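Local atomic coordinates of sarcoplasmic calcium-binding protein (Branchiostoma lanceolatum, PDB entry 2SAS), a protein that binds calcium ions through EF-hand loops in muscle and seems to be more abundant in fast-contracting muscles, though its precise role is not established. Residues E32-R37 / Q104-F109; A69-D74 / W79-A84; P108-G113 / N159-L164; N146-G151 / G177-G182. All coordinates share one frame; numbering follows the deposited sequence.

How the contacts relate
The four contacts trace the fold of this helical EF-hand protein. Contact 1 joins helix 28-42 of EF-hand 1 to helix 103-114 of EF-hand 3. Contact 2 lies within EF-hand 2 and is nested between the two segments of contact 1. It precedes contact 3, which shares Pro108, Phe109 and helix 103-114 with contact 1, their centres 12 Å apart, and reaches helix 158-170. Contact 4 holds the C-terminal tail against helix 141-149 and touches contact 3 through Leu164 and Tyr161; the segments of contacts 3 and 4 alternate along the chain. Contacts 2 and 4 lie on opposite sides of the chain's centre, their centres 31 Å apart. Helix 103-114 connects the first EF-hand to the last.

Contact 1 of 4, residues E32-R37 / Q104-F109; sequences EDMMTR and QNRIPF
Met34 carries CG anti to its carbonyl carbon (chi1 -73°), and the chain beyond is extended, which sends SD and CE out from helix 28-42. Arg106 of helix 103-114 comes from the opposite direction. Its chain is bent at chi2 (89°) and chi3, and this swings the guanidinium round to the thioether. Met34 SD lies 3.3 Å from Arg106 NH1 and 3.7 Å from Arg106 NH2. Met34 CE also meets Arg106 NH1, at 3.4 Å. The sulfur approaches the guanidinium obliquely. No hydrogen bond joins the two segments.

Phe109 is the second partner of Met34. Met34 SD sits 4.9 Å from the centroid of the Phe109 ring, in an oblique Met-aromatic contact. Met34 CB rests 4.1 Å from Phe109 CZ. One methionine therefore touches both a cation and a ring. The contact packs EF-hand 1 against EF-hand 3 near the middle of the molecule.

The guanidinium has its polar partners beyond the two segments: NH2 forms a salt bridge with Glu61, and NH1 is hydrogen-bonded to Phe17 O. A leucine in place of Arg106 would probably leave Glu61 without this charged mate and Phe17 O without this donor. The chemistry is thus mixed. The buried charge is met by polar groups from other helices, while the Met34 thioether probably acts as a polarisable neighbour.

Contact 2 of 4, residues A69-D74 / W79-A84; sequences ADINKD and WEEYLA. With CA (calcium ion), chain C.
The second EF-hand loop closes here, where Glu81 of the outgoing helix 79-91 reaches back to Asp70 and Ile71 and shares a calcium ion with the start of the loop. Asp70 OD1 binds the metal at 1.9 Å, unusually short for calcium, and Asp74 OD1 at 2.2 Å. Glu81 OE1 binds it at 2.3 Å. Asn72 OD1 is bound at a longer 2.8 Å. Val76 O and one water complete the shell, and the water also donates to Asp74 OD2.

The Glu81 chain is extended beyond CG, which carries the carboxylate across to the ion. Asp70 and Glu81 lie side by side and point the same way, with their carboxylate planes 74° apart. The Asn72 amide crosses Glu81 at about a right angle.

This is the helix-loop-helix of an EF-hand: helix 48-69 enters, helix 79-91, which supplies Glu81, leaves, and strand 77-78 between them pairs with strand 25-26 of the first EF-hand.

Glu81 OE2 does a second job. It accepts a hydrogen bond from Ile71 N, 2.9 Å long and bent to 132°, on its syn side but out of the carboxylate plane. Glu81 OE1 accepts from Ser78 N as well. With one oxygen on the metal and both receiving backbone N-H groups, the carboxylate is kept from turning. Ile71 CB lies 3.8 Å from Glu81 OE2.

Contact 3 of 4, residues P108-G113 / N159-L164; sequences PFLFKG and NRYKEL
Leu110 is the first residue of helix 103-114 within 108-113 to meet Tyr161 of helix 158-170. Its CB lies 3.4 Å from Tyr161 OH and 3.9 Å from Tyr161 CZ. Leu110 CG and CD2 also come near the phenol oxygen, and the leucine lies against the hydroxyl end of the ring. The two side chains cross obliquely.

Phe111 follows, and takes the other end of the tyrosine. CG anti to the backbone N (chi1 -179°) lays the Phe111 side chain alongside Tyr161, the two running in opposite directions. Phe111 CD1 meets Tyr161 CB at 3.5 Å and Tyr161 CG at 3.8 Å. Phe111 CB sits over one face of the Tyr161 ring, toward the rim. The rings meet obliquely, with centroids 5.8 Å apart and planes at 51°.

The contact joins the entering helix of EF-hand 3 to the last helix of EF-hand 4. Phe111 also packs on Val122 and Leu158, and Tyr161 on Ile107 and Met114. Replacing Tyr161 by an alanine would probably open a gap between the helices, and Leu110 and the Phe111 ring would lose the surface they rest on.

No hydrogen bond or charge pair links the two segments. Between 108-113 and 159-164 the packing is apolar and rests on Tyr161 against Leu110 and Phe111.

Contact 4 of 4, residues N146-G151 / G177-G182; sequences NVITDG and GNTLMG
A threonine hydroxyl pressed against an aliphatic side chain is the odd feature here. Thr179 OG1 lies 3.3 Å from Ile148 CG1 and 3.5 Å from Ile148 CD1, and no hydrogen bond joins the two segments. The hydroxyl has its polar partner within its own part of the chain, in a hydrogen bond with Ala176 O. OG1 stands between the backbone N and the carbonyl carbon (chi1 64°), which suits that bond back to the preceding turn.

The carbon atoms fit closely as well. Thr179 CB is 3.3 Å from Ile148 CG1, a tight approach, and 3.6 Å from Ile148 CD1. Ile148 carries CG1 anti to its carbonyl carbon, and the two side chains slide past each other in opposite directions. Thr179 CG2 touches Val147 CG1 at 3.7 Å and lies as near to Ile148 CG1. Adjacent residues of helix 141-149 thus share one threonine.

Asp150, with positive phi, is the C-prime residue of a Schellman motif: Gly151 N bonds to Asn146 O at 3.0 Å, and Asp150 N bonds weakly to Val147 O. This helix belongs to EF-hand 4. Its partner, 177-182, lies in the C-terminal tail after helix 158-170, and 177-180 continue a 3-10 segment that starts earlier in the chain.

Helix 158-170 backs the same site. Ile148 packs on Arg160 and Leu164, and Leu180 on Tyr161 and Leu164. Val147 meets Pro185, the last residue of the chain, and Leu180 O is hydrogen-bonded to Tyr130 OH.

Contact 1 of 4, residues E32-R37 / Q104-F109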
loop_
_atom_site.group_PDB
_atom_site.type_symbol
_atom_site.label_atom_id
_atom_site.label_comp_id
_atom_site.label_asym_id
_atom_site.label_seq_id
_atom_site.Cartn_x
_atom_site.Cartn_y
_atom_site.Cartn_z
ATOM N N GLU A 32 6.279 5.926 20.228
ATOM C CA GLU A 32 7.208 7.064 20.349
ATOM C C GLU A 32 7.317 7.710 18.955
ATOM O O GLU A 32 7.456 8.934 18.798
ATOM C CB GLU A 32 8.588 6.707 20.870
ATOM C CG GLU A 32 8.802 6.152 22.303
ATOM C CD GLU A 32 10.130 5.461 22.525
ATOM O OE1 GLU A 32 10.605 4.654 21.735
ATOM O OE2 GLU A 32 10.746 5.761 23.578
ATOM N N ASP A 33 7.226 6.910 17.908
ATOM C CA ASP A 33 7.298 7.332 16.503
ATOM C C ASP A 33 6.060 8.138 16.101
ATOM O O ASP A 33 6.027 8.943 15.152
ATOM C CB ASP A 33 7.422 6.138 15.560
ATOM C CG ASP A 33 8.777 5.550 15.342
ATOM O OD1 ASP A 33 9.614 5.704 16.261
ATOM O OD2 ASP A 33 9.024 4.880 14.306
ATOM N N MET A 34 4.974 7.904 16.809
ATOM C CA MET A 34 3.737 8.666 16.513
ATOM C C MET A 34 3.973 10.104 17.005
ATOM O O MET A 34 3.615 11.100 16.337
ATOM C CB MET A 34 2.625 7.925 17.166
ATOM C CG MET A 34 2.344 6.663 16.370
ATOM S SD MET A 34 0.926 5.899 17.234
ATOM C CE MET A 34 1.210 4.175 16.809
ATOM N N MET A 35 4.575 10.185 18.172
ATOM C CA MET A 35 4.933 11.384 18.908
ATOM C C MET A 35 5.955 12.178 18.129
ATOM O O MET A 35 5.814 13.394 17.951
ATOM C CB MET A 35 5.456 11.072 20.311
ATOM C CG MET A 35 4.330 10.913 21.279
ATOM S SD MET A 35 3.310 12.424 21.322
ATOM C CE MET A 35 4.610 13.566 21.903
ATOM N N THR A 36 6.970 11.476 17.663
ATOM C CA THR A 36 7.963 12.103 16.791
ATOM C C THR A 36 7.241 12.699 15.585
ATOM O O THR A 36 7.592 13.790 15.183
ATOM C CB THR A 36 9.076 11.132 16.262
ATOM O OG1 THR A 36 9.726 10.650 17.443
ATOM C CG2 THR A 36 10.037 11.834 15.271
ATOM N N ARG A 37 6.329 11.995 14.995
ATOM C CA ARG A 37 5.571 12.451 13.783
ATOM C C ARG A 37 4.864 13.775 14.156
ATOM O O ARG A 37 5.047 14.777 13.451
ATOM C CB ARG A 37 4.524 11.467 13.385
ATOM C CG ARG A 37 4.473 10.794 12.047
ATOM C CD ARG A 37 4.153 9.328 12.279
ATOM N NE ARG A 37 3.578 8.632 11.198
ATOM C CZ ARG A 37 4.047 8.291 9.999
ATOM N NH1 ARG A 37 5.241 8.689 9.556
ATOM N NH2 ARG A 37 3.286 7.542 9.173
ATOM N N GLN A 104 -10.594 3.347 20.819
ATOM C CA GLN A 104 -11.226 4.617 21.208
ATOM C C GLN A 104 -10.173 5.719 21.218
ATOM O O GLN A 104 -10.522 6.904 21.222
ATOM C CB GLN A 104 -11.920 4.510 22.566
ATOM C CG GLN A 104 -12.783 3.270 22.776
ATOM C CD GLN A 104 -13.857 3.120 21.711
ATOM O OE1 GLN A 104 -14.362 4.118 21.182
ATOM N NE2 GLN A 104 -14.217 1.876 21.387
ATOM N N ASN A 105 -8.885 5.374 21.236
ATOM C CA ASN A 105 -7.865 6.434 21.173
ATOM C C ASN A 105 -7.247 6.468 19.763
ATOM O O ASN A 105 -6.715 7.519 19.358
ATOM C CB ASN A 105 -6.767 6.372 22.225
ATOM C CG ASN A 105 -5.889 7.639 22.141
ATOM O OD1 ASN A 105 -6.291 8.652 22.733
ATOM N ND2 ASN A 105 -4.728 7.591 21.487
ATOM N N ARG A 106 -7.272 5.331 19.103
ATOM C CA ARG A 106 -6.703 5.208 17.735
ATOM C C ARG A 106 -7.637 5.980 16.796
ATOM O O ARG A 106 -7.077 6.767 15.995
ATOM C CB ARG A 106 -6.410 3.797 17.341
ATOM C CG ARG A 106 -5.793 3.373 16.026
ATOM C CD ARG A 106 -4.280 3.343 16.073
ATOM N NE ARG A 106 -3.887 4.300 17.110
ATOM C CZ ARG A 106 -2.867 5.147 17.005
ATOM N NH1 ARG A 106 -2.024 5.029 15.991
ATOM N NH2 ARG A 106 -2.663 6.068 17.949
ATOM N N ILE A 107 -8.950 5.794 16.896
ATOM C CA ILE A 107 -9.927 6.496 16.059
ATOM C C ILE A 107 -9.752 8.008 16.016
ATOM O O ILE A 107 -9.505 8.502 14.897
ATOM C CB ILE A 107 -11.398 6.039 16.255
ATOM C CG1 ILE A 107 -11.612 4.599 15.691
ATOM C CG2 ILE A 107 -12.459 7.004 15.660
ATOM C CD1 ILE A 107 -12.673 3.844 16.619
ATOM N N PRO A 108 -9.815 8.744 17.106
ATOM C CA PRO A 108 -9.648 10.213 17.119
ATOM C C PRO A 108 -8.294 10.681 16.663
ATOM O O PRO A 108 -8.147 11.715 15.959
ATOM C CB PRO A 108 -9.904 10.623 18.568
ATOM C CG PRO A 108 -9.549 9.386 19.353
ATOM C CD PRO A 108 -10.134 8.242 18.477
ATOM N N PHE A 109 -7.307 9.894 17.044
ATOM C CA PHE A 109 -5.890 10.207 16.667
ATOM C C PHE A 109 -5.760 10.159 15.164
ATOM O O PHE A 109 -5.167 11.059 14.486
ATOM C CB PHE A 109 -4.942 9.336 17.503
ATOM C CG PHE A 109 -3.499 9.506 17.183
ATOM C CD1 PHE A 109 -2.901 8.755 16.164
ATOM C CD2 PHE A 109 -2.776 10.494 17.866
ATOM C CE1 PHE A 109 -1.546 8.992 15.847
ATOM C CE2 PHE A 109 -1.431 10.718 17.569
ATOM C CZ PHE A 109 -0.842 9.954 16.560
#

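Contact 2 of 4, residues A69-D74 / W79-A84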
loop_
_atom_site.group_PDB
_atom_site.type_symbol
_atom_site.label_atom_id
_atom_site.label_comp_id
_atom_site.label_asym_id
_atom_site.label_seq_id
_atom_site.Cartn_x
_atom_site.Cartn_y
_atom_site.Cartn_z
ATOM N N ALA A 69 -3.462 -8.105 23.987
ATOM C CA ALA A 69 -2.920 -8.898 22.884
ATOM C C ALA A 69 -1.603 -9.538 23.197
ATOM O O ALA A 69 -1.304 -10.512 22.514
ATOM C CB ALA A 69 -2.830 -8.020 21.610
ATOM N N ASP A 70 -0.888 -9.021 24.188
ATOM C CA ASP A 70 0.411 -9.640 24.493
ATOM C C ASP A 70 0.196 -10.888 25.391
ATOM O O ASP A 70 0.320 -10.802 26.628
ATOM C CB ASP A 70 1.337 -8.652 25.127
ATOM C CG ASP A 70 2.785 -9.114 25.165
ATOM O OD1 ASP A 70 3.244 -9.888 24.283
ATOM O OD2 ASP A 70 3.392 -8.576 26.098
ATOM N N ILE A 71 -0.039 -11.982 24.712
ATOM C CA ILE A 71 -0.285 -13.243 25.405
ATOM C C ILE A 71 0.883 -13.767 26.220
ATOM O O ILE A 71 0.580 -14.189 27.367
ATOM C CB ILE A 71 -0.911 -14.286 24.422
ATOM C CG1 ILE A 71 -2.279 -13.757 23.880
ATOM C CG2 ILE A 71 -1.088 -15.639 25.161
ATOM C CD1 ILE A 71 -3.289 -13.319 25.004
ATOM N N ASN A 72 2.119 -13.754 25.758
ATOM C CA ASN A 72 3.288 -14.234 26.481
ATOM C C ASN A 72 4.059 -13.169 27.258
ATOM O O ASN A 72 5.274 -13.404 27.507
ATOM C CB ASN A 72 4.353 -14.916 25.595
ATOM C CG ASN A 72 4.934 -13.859 24.691
ATOM O OD1 ASN A 72 4.206 -12.880 24.522
ATOM N ND2 ASN A 72 6.070 -13.973 24.060
ATOM N N LYS A 73 3.481 -12.064 27.599
ATOM C CA LYS A 73 4.073 -11.000 28.351
ATOM C C LYS A 73 5.466 -10.495 28.078
ATOM O O LYS A 73 6.127 -10.113 29.087
ATOM C CB LYS A 73 4.009 -11.412 29.854
ATOM C CG LYS A 73 2.748 -10.758 30.485
ATOM C CD LYS A 73 1.515 -11.335 29.818
ATOM C CE LYS A 73 1.101 -12.607 30.526
ATOM N NZ LYS A 73 -0.011 -12.263 31.479
ATOM N N ASP A 74 5.908 -10.337 26.864
ATOM C CA ASP A 74 7.183 -9.786 26.452
ATOM C C ASP A 74 7.085 -8.355 25.891
ATOM O O ASP A 74 7.945 -8.036 25.038
ATOM C CB ASP A 74 7.866 -10.690 25.395
ATOM C CG ASP A 74 7.169 -10.832 24.078
ATOM O OD1 ASP A 74 5.953 -10.535 24.006
ATOM O OD2 ASP A 74 7.751 -11.239 23.038
ATOM N N TRP A 79 2.161 -9.718 15.050
ATOM C CA TRP A 79 1.091 -9.823 14.047
ATOM C C TRP A 79 0.094 -10.907 14.466
ATOM O O TRP A 79 -1.114 -10.664 14.505
ATOM C CB TRP A 79 1.658 -10.186 12.675
ATOM C CG TRP A 79 0.577 -10.678 11.751
ATOM C CD1 TRP A 79 0.575 -11.856 11.073
ATOM C CD2 TRP A 79 -0.626 -9.990 11.390
ATOM N NE1 TRP A 79 -0.550 -11.934 10.281
ATOM C CE2 TRP A 79 -1.295 -10.804 10.454
ATOM C CE3 TRP A 79 -1.151 -8.736 11.714
ATOM C CZ2 TRP A 79 -2.489 -10.434 9.828
ATOM C CZ3 TRP A 79 -2.349 -8.359 11.093
ATOM C CH2 TRP A 79 -3.006 -9.192 10.197
ATOM N N GLU A 80 0.632 -12.086 14.737
ATOM C CA GLU A 80 -0.151 -13.236 15.219
ATOM C C GLU A 80 -0.943 -12.890 16.461
ATOM O O GLU A 80 -2.163 -13.192 16.523
ATOM C CB GLU A 80 0.746 -14.448 15.530
ATOM C CG GLU A 80 1.701 -14.800 14.353
ATOM C CD GLU A 80 2.926 -13.911 14.300
ATOM O OE1 GLU A 80 3.320 -13.283 15.277
ATOM O OE2 GLU A 80 3.492 -13.866 13.194
ATOM N N GLU A 81 -0.377 -12.246 17.472
ATOM C CA GLU A 81 -1.190 -11.892 18.649
ATOM C C GLU A 81 -2.223 -10.821 18.300
ATOM O O GLU A 81 -3.357 -10.863 18.825
ATOM C CB GLU A 81 -0.423 -11.467 19.876
ATOM C CG GLU A 81 0.889 -12.263 20.094
ATOM C CD GLU A 81 1.731 -11.699 21.187
ATOM O OE1 GLU A 81 2.551 -10.807 21.011
ATOM O OE2 GLU A 81 1.456 -12.207 22.277
ATOM N N TYR A 82 -1.856 -9.903 17.431
ATOM C CA TYR A 82 -2.741 -8.846 16.947
ATOM C C TYR A 82 -3.880 -9.483 16.134
ATOM O O TYR A 82 -5.045 -8.990 16.239
ATOM C CB TYR A 82 -1.986 -7.759 16.151
ATOM C CG TYR A 82 -2.755 -6.550 15.694
ATOM C CD1 TYR A 82 -3.122 -5.484 16.535
ATOM C CD2 TYR A 82 -3.236 -6.497 14.388
ATOM C CE1 TYR A 82 -3.901 -4.408 16.074
ATOM C CE2 TYR A 82 -3.956 -5.440 13.898
ATOM C CZ TYR A 82 -4.297 -4.370 14.747
ATOM O OH TYR A 82 -5.027 -3.311 14.219
ATOM N N LEU A 83 -3.558 -10.524 15.382
ATOM C CA LEU A 83 -4.629 -11.226 14.569
ATOM C C LEU A 83 -5.598 -11.854 15.573
ATOM O O LEU A 83 -6.813 -11.619 15.575
ATOM C CB LEU A 83 -3.945 -12.204 13.650
ATOM C CG LEU A 83 -4.404 -12.395 12.228
ATOM C CD1 LEU A 83 -3.952 -13.754 11.685
ATOM C CD2 LEU A 83 -5.925 -12.294 12.043
ATOM N N ALA A 84 -5.036 -12.639 16.486
ATOM C CA ALA A 84 -5.766 -13.292 17.581
ATOM C C ALA A 84 -6.667 -12.338 18.289
ATOM O O ALA A 84 -7.823 -12.694 18.567
ATOM C CB ALA A 84 -4.779 -13.921 18.570
HETATM CA CA CA C . 4.100 -10.713 22.746
HETATM O O HOH W 1 5.442 -11.625 21.134
#

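Contact 3 of 4, residues P108-G113 / N159-L164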
loop_
_atom_site.group_PDB
_atom_site.type_symbol
_atom_site.label_atom_id
_atom_site.label_comp_id
_atom_site.label_asym_id
_atom_site.label_seq_id
_atom_site.Cartn_x
_atom_site.Cartn_y
_atom_site.Cartn_z
ATOM N N PRO A 108 -9.815 8.744 17.106
ATOM C CA PRO A 108 -9.648 10.213 17.119
ATOM C C PRO A 108 -8.294 10.681 16.663
ATOM O O PRO A 108 -8.147 11.715 15.959
ATOM C CB PRO A 108 -9.904 10.623 18.568
ATOM C CG PRO A 108 -9.549 9.386 19.353
ATOM C CD PRO A 108 -10.134 8.242 18.477
ATOM N N PHE A 109 -7.307 9.894 17.044
ATOM C CA PHE A 109 -5.890 10.207 16.667
ATOM C C PHE A 109 -5.760 10.159 15.164
ATOM O O PHE A 109 -5.167 11.059 14.486
ATOM C CB PHE A 109 -4.942 9.336 17.503
ATOM C CG PHE A 109 -3.499 9.506 17.183
ATOM C CD1 PHE A 109 -2.901 8.755 16.164
ATOM C CD2 PHE A 109 -2.776 10.494 17.866
ATOM C CE1 PHE A 109 -1.546 8.992 15.847
ATOM C CE2 PHE A 109 -1.431 10.718 17.569
ATOM C CZ PHE A 109 -0.842 9.954 16.560
ATOM N N LEU A 110 -6.258 9.105 14.554
ATOM C CA LEU A 110 -6.249 8.956 13.097
ATOM C C LEU A 110 -7.102 10.045 12.457
ATOM O O LEU A 110 -6.673 10.661 11.478
ATOM C CB LEU A 110 -6.824 7.597 12.736
ATOM C CG LEU A 110 -5.849 6.495 12.329
ATOM C CD1 LEU A 110 -4.455 6.849 12.805
ATOM C CD2 LEU A 110 -6.412 5.213 12.900
ATOM N N PHE A 111 -8.285 10.301 13.010
ATOM C CA PHE A 111 -9.126 11.347 12.396
ATOM C C PHE A 111 -8.458 12.719 12.395
ATOM O O PHE A 111 -8.490 13.363 11.333
ATOM C CB PHE A 111 -10.499 11.454 12.976
ATOM C CG PHE A 111 -11.375 12.506 12.334
ATOM C CD1 PHE A 111 -11.972 12.229 11.104
ATOM C CD2 PHE A 111 -11.654 13.698 13.016
ATOM C CE1 PHE A 111 -12.820 13.162 10.518
ATOM C CE2 PHE A 111 -12.536 14.614 12.450
ATOM C CZ PHE A 111 -13.100 14.368 11.186
ATOM N N LYS A 112 -7.924 13.162 13.510
ATOM C CA LYS A 112 -7.283 14.480 13.659
ATOM C C LYS A 112 -6.026 14.620 12.837
ATOM O O LYS A 112 -5.576 15.754 12.593
ATOM C CB LYS A 112 -6.900 14.765 15.105
ATOM C CG LYS A 112 -8.037 15.222 16.008
ATOM C CD LYS A 112 -7.793 14.793 17.455
ATOM C CE LYS A 112 -9.069 14.876 18.256
ATOM N NZ LYS A 112 -8.841 14.834 19.719
ATOM N N GLY A 113 -5.441 13.525 12.401
ATOM C CA GLY A 113 -4.227 13.627 11.570
ATOM C C GLY A 113 -4.636 13.786 10.123
ATOM O O GLY A 113 -3.809 14.109 9.258
ATOM N N ASN A 159 -17.965 11.259 13.481
ATOM C CA ASN A 159 -18.937 10.161 13.548
ATOM C C ASN A 159 -18.969 9.389 12.247
ATOM O O ASN A 159 -19.475 8.255 12.326
ATOM C CB ASN A 159 -20.344 10.551 13.978
ATOM C CG ASN A 159 -20.203 11.326 15.270
ATOM O OD1 ASN A 159 -20.054 12.554 15.157
ATOM N ND2 ASN A 159 -20.151 10.627 16.392
ATOM N N ARG A 160 -18.500 9.966 11.167
ATOM C CA ARG A 160 -18.503 9.279 9.870
ATOM C C ARG A 160 -17.260 8.353 9.878
ATOM O O ARG A 160 -17.392 7.202 9.500
ATOM C CB ARG A 160 -18.406 10.218 8.689
ATOM C CG ARG A 160 -19.285 9.802 7.521
ATOM C CD ARG A 160 -19.011 8.452 7.042
ATOM N NE ARG A 160 -20.196 7.763 6.478
ATOM C CZ ARG A 160 -20.060 7.162 5.297
ATOM N NH1 ARG A 160 -18.878 7.407 4.695
ATOM N NH2 ARG A 160 -20.903 6.422 4.654
ATOM N N TYR A 161 -16.195 8.930 10.385
ATOM C CA TYR A 161 -14.908 8.315 10.536
ATOM C C TYR A 161 -15.036 6.972 11.304
ATOM O O TYR A 161 -14.646 5.947 10.731
ATOM C CB TYR A 161 -13.814 9.208 11.203
ATOM C CG TYR A 161 -12.519 8.449 11.033
ATOM C CD1 TYR A 161 -11.870 8.410 9.797
ATOM C CD2 TYR A 161 -11.969 7.715 12.095
ATOM C CE1 TYR A 161 -10.668 7.743 9.647
ATOM C CE2 TYR A 161 -10.771 7.018 11.943
ATOM C CZ TYR A 161 -10.141 7.017 10.718
ATOM O OH TYR A 161 -9.013 6.257 10.572
ATOM N N LYS A 162 -15.527 7.081 12.503
ATOM C CA LYS A 162 -15.845 6.046 13.439
ATOM C C LYS A 162 -16.573 4.875 12.733
ATOM O O LYS A 162 -16.194 3.741 12.988
ATOM C CB LYS A 162 -16.794 6.496 14.569
ATOM C CG LYS A 162 -16.123 7.416 15.621
ATOM C CD LYS A 162 -17.119 7.781 16.714
ATOM C CE LYS A 162 -16.525 8.715 17.763
ATOM N NZ LYS A 162 -17.358 8.684 18.997
ATOM N N GLU A 163 -17.551 5.183 11.905
ATOM C CA GLU A 163 -18.377 4.197 11.207
ATOM C C GLU A 163 -17.532 3.396 10.231
ATOM O O GLU A 163 -17.668 2.179 10.104
ATOM C CB GLU A 163 -19.558 4.802 10.414
ATOM C CG GLU A 163 -20.604 5.696 11.053
ATOM C CD GLU A 163 -21.597 6.382 10.125
ATOM O OE1 GLU A 163 -21.742 6.122 8.932
ATOM O OE2 GLU A 163 -22.278 7.296 10.684
ATOM N N LEU A 164 -16.709 4.161 9.503
ATOM C CA LEU A 164 -15.836 3.552 8.488
ATOM C C LEU A 164 -14.718 2.772 9.137
ATOM O O LEU A 164 -14.392 1.650 8.713
ATOM C CB LEU A 164 -15.431 4.654 7.537
ATOM C CG LEU A 164 -16.541 5.432 6.841
ATOM C CD1 LEU A 164 -15.943 6.709 6.263
ATOM C CD2 LEU A 164 -17.095 4.554 5.723
#

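Contact 4 of 4, residues N146-G151 / G177-G182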
loop_
_atom_site.group_PDB
_atom_site.type_symbol
_atom_site.label_atom_id
_atom_site.label_comp_id
_atom_site.label_asym_id
_atom_site.label_seq_id
_atom_site.Cartn_x
_atom_site.Cartn_y
_atom_site.Cartn_z
ATOM N N ASN A 146 -16.839 10.398 -2.746
ATOM C CA ASN A 146 -18.305 10.351 -2.877
ATOM C C ASN A 146 -18.894 9.120 -2.228
ATOM O O ASN A 146 -20.064 9.145 -1.794
ATOM C CB ASN A 146 -18.721 10.649 -4.333
ATOM C CG ASN A 146 -18.835 12.180 -4.497
ATOM O OD1 ASN A 146 -19.892 12.791 -4.291
ATOM N ND2 ASN A 146 -17.741 12.841 -4.827
ATOM N N VAL A 147 -18.140 8.021 -2.111
ATOM C CA VAL A 147 -18.676 6.849 -1.387
ATOM C C VAL A 147 -18.727 7.256 0.088
ATOM O O VAL A 147 -19.682 7.050 0.842
ATOM C CB VAL A 147 -17.822 5.606 -1.631
ATOM C CG1 VAL A 147 -18.188 4.486 -0.638
ATOM C CG2 VAL A 147 -17.863 5.114 -3.054
ATOM N N ILE A 148 -17.643 7.937 0.536
ATOM C CA ILE A 148 -17.626 8.375 1.939
ATOM C C ILE A 148 -18.714 9.388 2.307
ATOM O O ILE A 148 -19.342 9.339 3.393
ATOM C CB ILE A 148 -16.232 8.965 2.315
ATOM C CG1 ILE A 148 -15.081 8.055 1.779
ATOM C CG2 ILE A 148 -16.182 9.181 3.843
ATOM C CD1 ILE A 148 -13.666 8.554 2.226
ATOM N N THR A 149 -18.904 10.396 1.476
ATOM C CA THR A 149 -19.900 11.441 1.770
ATOM C C THR A 149 -21.251 11.049 1.233
ATOM O O THR A 149 -22.232 11.786 1.403
ATOM C CB THR A 149 -19.449 12.839 1.191
ATOM O OG1 THR A 149 -19.472 12.630 -0.260
ATOM C CG2 THR A 149 -18.114 13.289 1.777
ATOM N N ASP A 150 -21.271 9.865 0.640
ATOM C CA ASP A 150 -22.519 9.302 0.084
ATOM C C ASP A 150 -23.270 10.271 -0.818
ATOM O O ASP A 150 -24.497 10.465 -0.660
ATOM C CB ASP A 150 -23.400 8.753 1.222
ATOM C CG ASP A 150 -24.537 7.987 0.556
ATOM O OD1 ASP A 150 -24.261 7.462 -0.529
ATOM O OD2 ASP A 150 -25.682 7.983 1.031
ATOM N N GLY A 151 -22.564 10.803 -1.773
ATOM C CA GLY A 151 -23.112 11.773 -2.744
ATOM C C GLY A 151 -23.398 13.120 -2.151
ATOM O O GLY A 151 -24.230 13.892 -2.706
ATOM N N GLY A 177 -16.138 0.968 4.371
ATOM C CA GLY A 177 -14.921 1.007 5.273
ATOM C C GLY A 177 -13.710 0.873 4.370
ATOM O O GLY A 177 -12.574 1.255 4.674
ATOM N N ASN A 178 -13.863 0.358 3.165
ATOM C CA ASN A 178 -12.752 0.241 2.232
ATOM C C ASN A 178 -12.131 1.591 1.811
ATOM O O ASN A 178 -11.004 1.515 1.310
ATOM C CB ASN A 178 -13.105 -0.507 0.980
ATOM C CG ASN A 178 -13.317 -2.003 1.057
ATOM O OD1 ASN A 178 -13.102 -2.653 0.022
ATOM N ND2 ASN A 178 -13.771 -2.552 2.144
ATOM N N THR A 179 -12.821 2.676 1.924
ATOM C CA THR A 179 -12.409 4.037 1.529
ATOM C C THR A 179 -11.201 4.554 2.270
ATOM O O THR A 179 -10.452 5.379 1.719
ATOM C CB THR A 179 -13.608 5.056 1.577
ATOM O OG1 THR A 179 -14.027 5.142 2.943
ATOM C CG2 THR A 179 -14.798 4.532 0.725
ATOM N N LEU A 180 -11.011 3.953 3.439
ATOM C CA LEU A 180 -9.887 4.303 4.313
ATOM C C LEU A 180 -8.605 3.701 3.776
ATOM O O LEU A 180 -7.508 4.098 4.172
ATOM C CB LEU A 180 -10.308 3.976 5.729
ATOM C CG LEU A 180 -11.564 4.662 6.273
ATOM C CD1 LEU A 180 -11.832 4.209 7.706
ATOM C CD2 LEU A 180 -11.286 6.176 6.286
ATOM N N MET A 181 -8.700 2.773 2.853
ATOM C CA MET A 181 -7.498 2.137 2.265
ATOM C C MET A 181 -7.342 2.808 0.885
ATOM O O MET A 181 -6.510 2.481 0.046
ATOM C CB MET A 181 -7.587 0.626 2.183
ATOM C CG MET A 181 -7.729 -0.142 3.450
ATOM S SD MET A 181 -8.006 -1.939 3.079
ATOM C CE MET A 181 -9.588 -1.961 2.314
ATOM N N GLY A 182 -8.247 3.789 0.722
ATOM C CA GLY A 182 -8.304 4.619 -0.465
ATOM C C GLY A 182 -8.997 3.885 -1.600
ATOM O O GLY A 182 -8.766 4.210 -2.770
#